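Local coordinates for FACT complex subunit SPT16 (Ashbya gossypii, PDB 6A8M), which probably acts within the FACT complex as a histone chaperone that reorganizes nucleosomes, the present chain being its N-terminal, peptidase-like part, at residues L57-P62 with V251-W256; K194-L199 with S300-T305; N224-D227 with F231-K234. All blocks are in the same frame, centred on the assembly; numbering follows the deposited sequence.

Contact 1 of 3, residues L57-P62 with V251-W256; sequences LGYEFP and VNYLDW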
ATOM      1  N   LEU A  57      -5.887  -7.150 -13.155  1.00 15.47           N
ATOM      2  CA  LEU A  57      -6.652  -6.468 -14.187  1.00 17.87           C
ATOM      3  C   LEU A  57      -6.294  -5.005 -14.349  1.00 20.19           C
ATOM      4  O   LEU A  57      -6.548  -4.445 -15.422  1.00 21.48           O
ATOM      5  CB  LEU A  57      -8.153  -6.558 -13.877  1.00 18.07           C
ATOM      6  CG  LEU A  57      -8.662  -7.986 -13.717  1.00 20.11           C
ATOM      7  CD1 LEU A  57     -10.044  -7.971 -13.071  1.00 22.49           C
ATOM      8  CD2 LEU A  57      -8.677  -8.697 -15.055  1.00 23.19           C
ATOM      9  N   GLY A  58      -5.714  -4.379 -13.323  1.00 19.53           N
ATOM     10  CA  GLY A  58      -5.500  -2.945 -13.321  1.00 18.83           C
ATOM     11  C   GLY A  58      -6.673  -2.144 -12.823  1.00 20.58           C
ATOM     12  O   GLY A  58      -6.547  -0.922 -12.674  1.00 21.10           O
ATOM     13  N   TYR A  59      -7.797  -2.796 -12.523  1.00 18.29           N
ATOM     14  CA  TYR A  59      -9.044  -2.140 -12.147  1.00 17.69           C
ATOM     15  C   TYR A  59      -9.797  -3.069 -11.222  1.00 18.57           C
ATOM     16  O   TYR A  59      -9.658  -4.290 -11.313  1.00 18.81           O
ATOM     17  CB  TYR A  59      -9.950  -1.853 -13.346  1.00 18.73           C
ATOM     18  CG  TYR A  59      -9.307  -0.984 -14.374  1.00 22.67           C
ATOM     19  CD1 TYR A  59      -9.397   0.394 -14.275  1.00 25.47           C
ATOM     20  CD2 TYR A  59      -8.584  -1.529 -15.419  1.00 24.65           C
ATOM     21  CE1 TYR A  59      -8.810   1.213 -15.205  1.00 27.36           C
ATOM     22  CE2 TYR A  59      -7.971  -0.705 -16.365  1.00 28.96           C
ATOM     23  CZ  TYR A  59      -8.099   0.672 -16.242  1.00 30.17           C
ATOM     24  OH  TYR A  59      -7.511   1.533 -17.150  1.00 32.93           O
ATOM     25  N   GLU A  60     -10.602  -2.483 -10.344  1.00 17.83           N
ATOM     26  CA  GLU A  60     -11.531  -3.269  -9.547  1.00 18.77           C
ATOM     27  C   GLU A  60     -12.767  -3.583 -10.397  1.00 19.48           C
ATOM     28  O   GLU A  60     -13.315  -2.698 -11.065  1.00 18.39           O
ATOM     29  CB  GLU A  60     -11.895  -2.514  -8.265  1.00 20.99           C
ATOM     30  CG  GLU A  60     -12.777  -3.296  -7.324  1.00 23.04           C
ATOM     31  CD  GLU A  60     -13.252  -2.506  -6.116  1.00 25.48           C
ATOM     32  OE1 GLU A  60     -13.970  -1.493  -6.286  1.00 27.06           O
ATOM     33  OE2 GLU A  60     -12.934  -2.917  -4.993  1.00 24.91           O
ATOM     34  N   PHE A  61     -13.175  -4.856 -10.418  1.00 16.56           N
ATOM     35  CA  PHE A  61     -14.380  -5.281 -11.127  1.00 17.05           C
ATOM     36  C   PHE A  61     -15.432  -5.626 -10.089  1.00 17.88           C
ATOM     37  O   PHE A  61     -15.394  -6.724  -9.506  1.00 18.16           O
ATOM     38  CB  PHE A  61     -14.109  -6.492 -12.036  1.00 18.10           C
ATOM     39  CG  PHE A  61     -13.594  -6.150 -13.426  1.00 20.63           C
ATOM     40  CD1 PHE A  61     -12.653  -5.152 -13.623  1.00 23.63           C
ATOM     41  CD2 PHE A  61     -14.020  -6.880 -14.523  1.00 20.77           C
ATOM     42  CE1 PHE A  61     -12.186  -4.855 -14.913  1.00 23.34           C
ATOM     43  CE2 PHE A  61     -13.552  -6.602 -15.809  1.00 24.35           C
ATOM     44  CZ  PHE A  61     -12.633  -5.592 -16.002  1.00 23.59           C
ATOM     45  N   PRO A  62     -16.356  -4.726  -9.773  1.00 18.10           N
ATOM     46  CA  PRO A  62     -17.366  -5.052  -8.765  1.00 17.23           C
ATOM     47  C   PRO A  62     -18.253  -6.202  -9.215  1.00 16.09           C
ATOM     48  O   PRO A  62     -18.331  -6.541 -10.401  1.00 16.89           O
ATOM     49  CB  PRO A  62     -18.168  -3.753  -8.630  1.00 18.84           C
ATOM     50  CG  PRO A  62     -17.198  -2.701  -9.016  1.00 20.42           C
ATOM     51  CD  PRO A  62     -16.417  -3.305 -10.154  1.00 18.90           C
ATOM     52  N   VAL A 251      -4.331  12.400 -14.870  1.00 22.00           N
ATOM     53  CA  VAL A 251      -4.734  12.975 -13.584  1.00 20.95           C
ATOM     54  C   VAL A 251      -5.811  12.141 -12.914  1.00 20.38           C
ATOM     55  O   VAL A 251      -5.951  12.172 -11.682  1.00 20.55           O
ATOM     56  CB  VAL A 251      -5.218  14.433 -13.750  1.00 20.44           C
ATOM     57  CG1 VAL A 251      -4.092  15.358 -14.241  1.00 23.90           C
ATOM     58  CG2 VAL A 251      -6.422  14.479 -14.681  1.00 21.91           C
ATOM     59  N   ASN A 252      -6.598  11.399 -13.701  1.00 20.43           N
ATOM     60  CA  ASN A 252      -7.708  10.621 -13.167  1.00 21.85           C
ATOM     61  C   ASN A 252      -7.260   9.420 -12.346  1.00 21.58           C
ATOM     62  O   ASN A 252      -8.092   8.827 -11.657  1.00 22.12           O
ATOM     63  CB  ASN A 252      -8.611  10.130 -14.298  1.00 26.03           C
ATOM     64  CG  ASN A 252      -9.440  11.238 -14.906  1.00 29.63           C
ATOM     65  OD1 ASN A 252      -9.700  12.258 -14.271  1.00 28.95           O
ATOM     66  ND2 ASN A 252      -9.856  11.043 -16.153  1.00 31.97           N
ATOM     67  N   TYR A 253      -5.982   9.046 -12.399  1.00 22.59           N
ATOM     68  CA  TYR A 253      -5.484   7.910 -11.632  1.00 18.66           C
ATOM     69  C   TYR A 253      -4.623   8.318 -10.441  1.00 17.02           C
ATOM     70  O   TYR A 253      -3.948   7.460  -9.865  1.00 14.67           O
ATOM     71  CB  TYR A 253      -4.687   6.975 -12.533  1.00 20.23           C
ATOM     72  CG  TYR A 253      -5.514   6.301 -13.594  1.00 29.71           C
ATOM     73  CD1 TYR A 253      -6.214   5.135 -13.315  1.00 35.85           C
ATOM     74  CD2 TYR A 253      -5.564   6.805 -14.882  1.00 34.30           C
ATOM     75  CE1 TYR A 253      -6.959   4.498 -14.294  1.00 39.74           C
ATOM     76  CE2 TYR A 253      -6.313   6.187 -15.865  1.00 37.99           C
ATOM     77  CZ  TYR A 253      -7.010   5.037 -15.570  1.00 39.86           C
ATOM     78  OH  TYR A 253      -7.750   4.415 -16.551  1.00 39.73           O
ATOM     79  N   LEU A 254      -4.594   9.600 -10.089  1.00 15.63           N
ATOM     80  CA  LEU A 254      -3.882  10.070  -8.903  1.00 13.52           C
ATOM     81  C   LEU A 254      -4.881  10.252  -7.763  1.00 15.98           C
ATOM     82  O   LEU A 254      -5.951  10.842  -7.963  1.00 16.88           O
ATOM     83  CB  LEU A 254      -3.154  11.384  -9.197  1.00 15.80           C
ATOM     84  CG  LEU A 254      -2.103  11.763  -8.161  1.00 17.14           C
ATOM     85  CD1 LEU A 254      -0.801  11.054  -8.471  1.00 16.92           C
ATOM     86  CD2 LEU A 254      -1.914  13.282  -8.119  1.00 18.04           C
ATOM     87  N   ASP A 255      -4.537   9.742  -6.577  1.00 13.97           N
ATOM     88  CA  ASP A 255      -5.401   9.875  -5.406  1.00 16.50           C
ATOM     89  C   ASP A 255      -4.526   9.873  -4.148  1.00 12.90           C
ATOM     90  O   ASP A 255      -3.319   9.647  -4.206  1.00 13.78           O
ATOM     91  CB  ASP A 255      -6.450   8.742  -5.387  1.00 19.96           C
ATOM     92  CG  ASP A 255      -7.656   9.041  -4.491  1.00 23.90           C
ATOM     93  OD1 ASP A 255      -7.741  10.135  -3.901  1.00 23.85           O
ATOM     94  OD2 ASP A 255      -8.534   8.152  -4.403  1.00 25.95           O
ATOM     95  N   TRP A 256      -5.138  10.116  -3.000  1.00 13.72           N
ATOM     96  CA  TRP A 256      -4.437   9.932  -1.735  1.00 13.24           C
ATOM     97  C   TRP A 256      -4.390   8.456  -1.352  1.00 12.83           C
ATOM     98  O   TRP A 256      -5.356   7.718  -1.557  1.00 15.39           O
ATOM     99  CB  TRP A 256      -5.133  10.703  -0.610  1.00 14.76           C
ATOM    100  CG  TRP A 256      -4.978  12.178  -0.699  1.00 11.00           C
ATOM    101  CD1 TRP A 256      -5.946  13.093  -1.014  1.00 12.85           C
ATOM    102  CD2 TRP A 256      -3.775  12.926  -0.475  1.00 14.61           C
ATOM    103  NE1 TRP A 256      -5.422  14.359  -0.983  1.00 13.70           N
ATOM    104  CE2 TRP A 256      -4.091  14.287  -0.672  1.00 11.61           C
ATOM    105  CE3 TRP A 256      -2.465  12.580  -0.134  1.00 16.17           C
ATOM    106  CZ2 TRP A 256      -3.148  15.301  -0.534  1.00 15.72           C
ATOM    107  CZ3 TRP A 256      -1.527  13.587  -0.007  1.00 18.04           C
ATOM    108  CH2 TRP A 256      -1.873  14.934  -0.193  1.00 17.18           C
TER

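Contact 2 of 3, residues K194-L199 with S300-T305; sequences KFMNLL and SNISRT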
ATOM      1  N   LYS A 194       5.414  16.389  -4.211  1.00 14.46           N
ATOM      2  CA  LYS A 194       4.773  17.665  -4.530  1.00 15.49           C
ATOM      3  C   LYS A 194       3.843  18.107  -3.413  1.00 15.47           C
ATOM      4  O   LYS A 194       3.772  19.297  -3.092  1.00 17.85           O
ATOM      5  CB  LYS A 194       3.972  17.565  -5.822  1.00 17.89           C
ATOM      6  CG  LYS A 194       4.809  17.341  -7.051  1.00 20.95           C
ATOM      7  CD  LYS A 194       5.782  18.473  -7.225  1.00 26.93           C
ATOM      8  CE  LYS A 194       6.181  18.586  -8.655  1.00 32.56           C
ATOM      9  NZ  LYS A 194       7.001  19.815  -8.843  1.00 36.83           N
ATOM     10  N   PHE A 195       3.085  17.169  -2.860  1.00 13.87           N
ATOM     11  CA  PHE A 195       2.158  17.502  -1.786  1.00 15.22           C
ATOM     12  C   PHE A 195       2.879  17.775  -0.473  1.00 14.83           C
ATOM     13  O   PHE A 195       2.429  18.630   0.302  1.00 13.11           O
ATOM     14  CB  PHE A 195       1.101  16.399  -1.665  1.00 15.39           C
ATOM     15  CG  PHE A 195       0.075  16.485  -2.755  1.00 16.29           C
ATOM     16  CD1 PHE A 195      -0.933  17.433  -2.675  1.00 15.85           C
ATOM     17  CD2 PHE A 195       0.171  15.705  -3.888  1.00 16.05           C
ATOM     18  CE1 PHE A 195      -1.859  17.583  -3.707  1.00 17.98           C
ATOM     19  CE2 PHE A 195      -0.747  15.844  -4.916  1.00 18.99           C
ATOM     20  CZ  PHE A 195      -1.762  16.778  -4.825  1.00 21.06           C
ATOM     21  N   MET A 196       4.000  17.092  -0.199  1.00 12.71           N
ATOM     22  CA  MET A 196       4.783  17.483   0.975  1.00 14.70           C
ATOM     23  C   MET A 196       5.307  18.911   0.826  1.00 15.38           C
ATOM     24  O   MET A 196       5.314  19.686   1.798  1.00 15.63           O
ATOM     25  CB  MET A 196       5.935  16.494   1.218  1.00 14.79           C
ATOM     26  CG  MET A 196       6.733  16.777   2.506  1.00 13.45           C
ATOM     27  SD  MET A 196       5.724  16.840   4.014  1.00 15.21           S
ATOM     28  CE  MET A 196       5.390  15.103   4.265  1.00 13.72           C
ATOM     29  N   ASN A 197       5.731  19.288  -0.387  1.00 14.10           N
ATOM     30  CA  ASN A 197       6.140  20.670  -0.623  1.00 17.31           C
ATOM     31  C   ASN A 197       5.003  21.642  -0.328  1.00 18.75           C
ATOM     32  O   ASN A 197       5.216  22.682   0.306  1.00 17.70           O
ATOM     33  CB  ASN A 197       6.620  20.869  -2.056  1.00 19.23           C
ATOM     34  CG  ASN A 197       6.993  22.325  -2.320  1.00 24.59           C
ATOM     35  OD1 ASN A 197       7.953  22.826  -1.743  1.00 25.40           O
ATOM     36  ND2 ASN A 197       6.197  23.024  -3.135  1.00 28.69           N
ATOM     37  N   LEU A 198       3.795  21.336  -0.820  1.00 17.97           N
ATOM     38  CA  LEU A 198       2.644  22.201  -0.572  1.00 21.04           C
ATOM     39  C   LEU A 198       2.354  22.275   0.909  1.00 20.87           C
ATOM     40  O   LEU A 198       2.017  23.341   1.435  1.00 20.55           O
ATOM     41  CB  LEU A 198       1.403  21.671  -1.282  1.00 20.68           C
ATOM     42  CG  LEU A 198       1.208  21.877  -2.768  1.00 24.29           C
ATOM     43  CD1 LEU A 198      -0.089  21.196  -3.145  1.00 25.70           C
ATOM     44  CD2 LEU A 198       1.168  23.367  -3.116  1.00 27.48           C
ATOM     45  N   LEU A 199       2.472  21.134   1.586  1.00 18.22           N
ATOM     46  CA  LEU A 199       2.234  21.081   3.015  1.00 18.52           C
ATOM     47  C   LEU A 199       3.211  21.978   3.753  1.00 18.08           C
ATOM     48  O   LEU A 199       2.822  22.734   4.647  1.00 19.38           O
ATOM     49  CB  LEU A 199       2.358  19.645   3.504  1.00 17.52           C
ATOM     50  CG  LEU A 199       1.875  19.392   4.922  1.00 17.76           C
ATOM     51  CD1 LEU A 199       1.430  17.937   5.005  1.00 17.27           C
ATOM     52  CD2 LEU A 199       2.977  19.673   5.944  1.00 18.12           C
ATOM     53  N   SER A 300       2.750   5.329  -2.330  1.00  9.75           N
ATOM     54  CA  SER A 300       4.018   5.866  -1.845  1.00 10.25           C
ATOM     55  C   SER A 300       3.746   6.598  -0.533  1.00 11.22           C
ATOM     56  O   SER A 300       2.592   6.827  -0.138  1.00 11.43           O
ATOM     57  CB  SER A 300       4.685   6.804  -2.865  1.00 11.24           C
ATOM     58  OG  SER A 300       3.832   7.903  -3.161  1.00 14.15           O
ATOM     59  N   ASN A 301       4.825   6.953   0.157  1.00 12.04           N
ATOM     60  CA  ASN A 301       4.718   7.556   1.481  1.00 10.35           C
ATOM     61  C   ASN A 301       5.917   8.464   1.685  1.00 12.01           C
ATOM     62  O   ASN A 301       7.020   8.136   1.241  1.00 13.36           O
ATOM     63  CB  ASN A 301       4.684   6.496   2.600  1.00 12.31           C
ATOM     64  CG  ASN A 301       4.336   7.098   3.930  1.00 11.17           C
ATOM     65  OD1 ASN A 301       3.334   7.799   4.025  1.00 11.94           O
ATOM     66  ND2 ASN A 301       5.183   6.878   4.954  1.00 11.60           N
ATOM     67  N   ILE A 302       5.695   9.600   2.351  1.00 12.05           N
ATOM     68  CA  ILE A 302       6.781  10.491   2.758  1.00 11.07           C
ATOM     69  C   ILE A 302       6.388  11.108   4.090  1.00 11.37           C
ATOM     70  O   ILE A 302       5.234  11.496   4.280  1.00 12.47           O
ATOM     71  CB  ILE A 302       7.078  11.588   1.711  1.00 11.09           C
ATOM     72  CG1 ILE A 302       8.337  12.388   2.115  1.00 12.65           C
ATOM     73  CG2 ILE A 302       5.847  12.503   1.446  1.00 12.66           C
ATOM     74  CD1 ILE A 302       8.836  13.368   1.020  1.00 13.10           C
ATOM     75  N   SER A 303       7.338  11.167   5.022  1.00 10.36           N
ATOM     76  CA  SER A 303       7.120  11.839   6.300  1.00 10.18           C
ATOM     77  C   SER A 303       8.306  12.745   6.559  1.00 11.92           C
ATOM     78  O   SER A 303       9.455  12.355   6.334  1.00 12.41           O
ATOM     79  CB  SER A 303       6.958  10.874   7.486  1.00 10.99           C
ATOM     80  OG  SER A 303       5.762  10.124   7.386  1.00 14.04           O
ATOM     81  N   ARG A 304       8.027  13.937   7.055  1.00 10.84           N
ATOM     82  CA  ARG A 304       9.085  14.888   7.375  1.00 11.66           C
ATOM     83  C   ARG A 304       8.816  15.446   8.759  1.00 13.94           C
ATOM     84  O   ARG A 304       7.669  15.471   9.236  1.00 14.76           O
ATOM     85  CB  ARG A 304       9.151  16.042   6.353  1.00 11.74           C
ATOM     86  CG  ARG A 304       9.526  15.572   4.953  1.00 12.76           C
ATOM     87  CD  ARG A 304      10.969  15.107   4.952  1.00 13.45           C
ATOM     88  NE  ARG A 304      11.513  14.748   3.639  1.00 13.67           N
ATOM     89  CZ  ARG A 304      11.625  13.487   3.224  1.00 14.66           C
ATOM     90  NH1 ARG A 304      11.169  12.487   3.998  1.00 11.89           N
ATOM     91  NH2 ARG A 304      12.190  13.215   2.047  1.00 15.35           N
ATOM     92  N   THR A 305       9.881  15.913   9.395  1.00 13.84           N
ATOM     93  CA  THR A 305       9.778  16.694  10.620  1.00 11.25           C
ATOM     94  C   THR A 305      10.210  18.120  10.293  1.00 12.64           C
ATOM     95  O   THR A 305      11.242  18.327   9.642  1.00 14.01           O
ATOM     96  CB  THR A 305      10.674  16.113  11.724  1.00 13.59           C
ATOM     97  OG1 THR A 305      10.302  14.761  11.991  1.00 13.97           O
ATOM     98  CG2 THR A 305      10.534  16.918  13.012  1.00 14.34           C
TER

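Contact 3 of 3, residues N224-D227 with F231-K234; sequences NEID and FLKK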
ATOM      1  N   ASN A 224      -7.403  18.642   0.299  1.00 14.93           N
ATOM      2  CA  ASN A 224      -8.331  19.050  -0.741  1.00 16.15           C
ATOM      3  C   ASN A 224      -7.631  19.621  -1.966  1.00 16.68           C
ATOM      4  O   ASN A 224      -8.277  19.789  -3.006  1.00 18.58           O
ATOM      5  CB  ASN A 224      -9.322  20.065  -0.163  1.00 21.02           C
ATOM      6  CG  ASN A 224     -10.234  19.433   0.894  1.00 25.14           C
ATOM      7  OD1 ASN A 224     -10.255  19.844   2.057  1.00 30.76           O
ATOM      8  ND2 ASN A 224     -10.992  18.435   0.483  1.00 22.89           N
ATOM      9  N   GLU A 225      -6.327  19.894  -1.873  1.00 18.03           N
ATOM     10  CA  GLU A 225      -5.595  20.402  -3.029  1.00 21.09           C
ATOM     11  C   GLU A 225      -5.561  19.398  -4.177  1.00 18.95           C
ATOM     12  O   GLU A 225      -5.428  19.810  -5.335  1.00 19.17           O
ATOM     13  CB  GLU A 225      -4.168  20.774  -2.614  1.00 22.00           C
ATOM     14  CG  GLU A 225      -4.095  21.920  -1.617  1.00 23.73           C
ATOM     15  CD  GLU A 225      -4.235  23.264  -2.286  1.00 30.34           C
ATOM     16  OE1 GLU A 225      -3.628  23.447  -3.358  1.00 29.99           O
ATOM     17  OE2 GLU A 225      -4.954  24.134  -1.746  1.00 33.04           O
ATOM     18  N   ILE A 226      -5.695  18.100  -3.890  1.00 16.88           N
ATOM     19  CA  ILE A 226      -5.615  17.088  -4.945  1.00 15.09           C
ATOM     20  C   ILE A 226      -6.800  17.176  -5.884  1.00 17.57           C
ATOM     21  O   ILE A 226      -6.750  16.636  -6.992  1.00 20.44           O
ATOM     22  CB  ILE A 226      -5.522  15.670  -4.348  1.00 13.73           C
ATOM     23  CG1 ILE A 226      -4.910  14.671  -5.361  1.00 13.58           C
ATOM     24  CG2 ILE A 226      -6.880  15.201  -3.862  1.00 13.92           C
ATOM     25  CD1 ILE A 226      -4.412  13.398  -4.702  1.00 14.18           C
ATOM     26  N   ASP A 227      -7.873  17.843  -5.496  1.00 18.73           N
ATOM     27  CA  ASP A 227      -9.000  17.901  -6.414  1.00 21.74           C
ATOM     28  C   ASP A 227      -8.930  19.089  -7.364  1.00 22.16           C
ATOM     29  O   ASP A 227      -9.866  19.295  -8.146  1.00 23.80           O
ATOM     30  CB  ASP A 227     -10.316  17.894  -5.638  1.00 25.50           C
ATOM     31  CG  ASP A 227     -10.558  16.549  -4.942  1.00 27.04           C
ATOM     32  OD1 ASP A 227     -10.247  15.478  -5.521  1.00 29.54           O
ATOM     33  OD2 ASP A 227     -11.042  16.563  -3.808  1.00 31.83           O
ATOM     34  N   PHE A 231      -4.320  22.165 -11.490  1.00 21.87           N
ATOM     35  CA  PHE A 231      -3.019  22.048 -10.852  1.00 20.42           C
ATOM     36  C   PHE A 231      -2.382  20.706 -11.175  1.00 19.80           C
ATOM     37  O   PHE A 231      -1.190  20.641 -11.487  1.00 21.74           O
ATOM     38  CB  PHE A 231      -3.177  22.217  -9.343  1.00 18.97           C
ATOM     39  CG  PHE A 231      -2.074  21.598  -8.540  1.00 21.93           C
ATOM     40  CD1 PHE A 231      -0.801  22.148  -8.563  1.00 25.36           C
ATOM     41  CD2 PHE A 231      -2.308  20.496  -7.736  1.00 22.95           C
ATOM     42  CE1 PHE A 231       0.222  21.580  -7.817  1.00 24.57           C
ATOM     43  CE2 PHE A 231      -1.277  19.932  -6.989  1.00 22.73           C
ATOM     44  CZ  PHE A 231      -0.023  20.489  -7.037  1.00 23.67           C
ATOM     45  N   LEU A 232      -3.168  19.626 -11.110  1.00 19.89           N
ATOM     46  CA  LEU A 232      -2.633  18.300 -11.395  1.00 21.85           C
ATOM     47  C   LEU A 232      -2.161  18.191 -12.841  1.00 21.89           C
ATOM     48  O   LEU A 232      -1.116  17.590 -13.105  1.00 25.65           O
ATOM     49  CB  LEU A 232      -3.671  17.224 -11.101  1.00 22.66           C
ATOM     50  CG  LEU A 232      -4.128  16.954  -9.668  1.00 21.77           C
ATOM     51  CD1 LEU A 232      -5.005  15.705  -9.681  1.00 20.63           C
ATOM     52  CD2 LEU A 232      -2.948  16.768  -8.746  1.00 20.12           C
ATOM     53  N   LYS A 233      -2.905  18.778 -13.785  1.00 22.72           N
ATOM     54  CA  LYS A 233      -2.506  18.734 -15.191  1.00 27.64           C
ATOM     55  C   LYS A 233      -1.104  19.289 -15.382  1.00 28.78           C
ATOM     56  O   LYS A 233      -0.329  18.779 -16.203  1.00 28.87           O
ATOM     57  CB  LYS A 233      -3.493  19.525 -16.054  1.00 33.35           C
ATOM     58  CG  LYS A 233      -4.574  18.697 -16.727  1.00 39.54           C
ATOM     59  CD  LYS A 233      -5.901  18.792 -15.982  1.00 43.71           C
ATOM     60  CE  LYS A 233      -6.909  17.752 -16.448  1.00 46.77           C
ATOM     61  NZ  LYS A 233      -8.145  17.752 -15.596  1.00 48.27           N
ATOM     62  N   LYS A 234      -0.758  20.336 -14.634  1.00 26.02           N
ATOM     63  CA  LYS A 234       0.534  20.989 -14.803  1.00 27.22           C
ATOM     64  C   LYS A 234       1.681  20.190 -14.217  1.00 27.73           C
ATOM     65  O   LYS A 234       2.840  20.592 -14.380  1.00 30.41           O
ATOM     66  CB  LYS A 234       0.504  22.369 -14.167  1.00 27.40           C
ATOM     67  CG  LYS A 234      -0.357  23.344 -14.915  1.00 29.77           C
ATOM     68  CD  LYS A 234      -0.879  24.354 -13.923  1.00 31.38           C
ATOM     69  CE  LYS A 234      -0.980  25.721 -14.469  1.00 31.54           C
ATOM     70  NZ  LYS A 234      -1.392  26.606 -13.325  1.00 28.59           N
TER

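Contact 1 of 3, residues L57-P62 with V251-W256
The hydroxyl of Tyr-59 donates to that of Tyr-253, OH to OH at 3.0 Å, the acceptor oxygen lying at the edge of the Tyr-59 ring, near its plane. This is the one polar link between residues 57-62 and 251-256. It joins two lobes: Tyr-59 belongs to the N-terminal lobe of Spt16, and Tyr-253 to the lobe related to M24 peptidases, whose fold is known as pita-bread. The backbones stay apart, with the CA atoms of Tyr-59 and Tyr-253 10.7 Å from each other, so only the two tyrosine side chains reach across, and little surface is buried, 78 Å² over both sides. Tyr-59 follows Gly-58, which leaves the helical path just after helix 48-57 with phi 86°, a conformation that suits glycine. In Tyr-253 the ring is swung beside the backbone N (chi1 -66°), and its CB points at the opposing loop. Lys-296, which also pairs with Tyr-253 through the backbone, makes a cation-pi contact with this ring. The two tyrosine side chains cross at about a right angle. Behind the hydroxyls the rings touch at their rims, CE1 of Tyr-59 lying 3.9 Å from CE1 of Tyr-253, near the plane of the Tyr-253 ring.

Contact 2 of 3, residues K194-L199 with S300-T305
Met-196 lies obliquely across both Ile-302 and Arg-304, and its different parts meet different partners. Its CG, placed opposite the backbone N (chi1 -175°), heads for the strand and rests 3.9 Å from CG of Arg-304. Beyond that the chain bends at its next two torsions, bringing the terminal methyl over the strand backbone: CE of Met-196 is 3.6 Å from the carbonyl O of Ile-302 and 3.9 Å from the CG2 branch of the same residue. CG2 of Ile-302 also touches CB of Met-196, at 4.0 Å, so this one methyl sits against both the root and the end of the methionine. Met-196 thus joins helix 179-208 to strand 298-308 in the pita-bread fold of the M24 family, where helices cover a curved sheet. Over residues 194-199 and 302-305 the helix and strand axes run 27° apart in direction and come within 9.5 Å. Arg-304 offers Met-196 its aliphatic stem and turns its guanidinium elsewhere. CD1 of Ile-302 lies 3.5 Å above the centre of one guanidinium face. NH1 of Arg-304 donates to the O of Ser-303 at 2.9 Å; the oxygen lies near the guanidinium plane, while the donor sits above the carbonyl plane. Further partners, the carboxylate of Asp-419 and the carbonyls of Tyr-434 and Thr-435, grip NH2 and NE, fixing the rotation of this buried charged group.

Contact 3 of 3, residues N224-D227 with F231-K234
Contact between backbone oxygen and side-chain carbon dominates where Leu-232 meets Ile-226: CD1 of Leu-232 lies 3.3 Å from the O of Ile-226. CG of Leu-232 follows at 3.8 Å from that oxygen, so the carbonyl abuts the branched end of the leucine. Phe-231 repeats the pattern more loosely, its CD2 standing 4.0 Å from the O of Glu-225, which approaches the ring obliquely. With CG roughly opposite the backbone N (chi1 157°), the phenylalanine ring is directed toward helix 179-208. Contact between apolar side chains is thinner. The CB of Ile-226 points away from residues 231-234, yet its CG1 still comes within 4.4 Å of CD2 of Leu-232. Hydrogen bonds lie inside each segment and none passes between them: the N of Asp-227 bonds the O of Asn-224 at 3.2 Å, closing a turn, while the bond from Lys-234 N to Phe-231 O is weak. Residues 224-227 belong to the short link after helix 215-224, and 231-233 lie on helix 229-233, which follows it in the peptidase-like lobe. Around them, Phe-195 and Leu-198 of helix 179-208 pack on Glu-225, Ile-226 and Phe-231, while Leu-254 of strand 254-256 meets Leu-232. With no directional polar bond between the two segments, the contact probably rests on van der Waals packing of Leu-232 and Phe-231 against the carbonyls of Ile-226 and Glu-225.

How the contacts relate
Contacts 2 and 3 lie within the peptidase-like lobe, their centres about 15 Å apart, whereas contact 1 reaches from this lobe to the N-terminal one, about 22 Å from the centre of contact 2 and 17 Å from that of contact 3. Along the chain the segments of contacts 1 and 2 alternate, and contact 3 is nested inside the loops closed by both. Strands 254-256 and 298-308 belong to one sheet, each pairing with strand 285-295. Phe-195 on helix 179-208 packs against Trp-256, Ile-226 and Phe-231, and so ties all three neighbourhoods together. On the peptidase-like side, the interlobe tyrosine bond starts from a segment whose Leu-254 and Trp-256 are buried in that lobe.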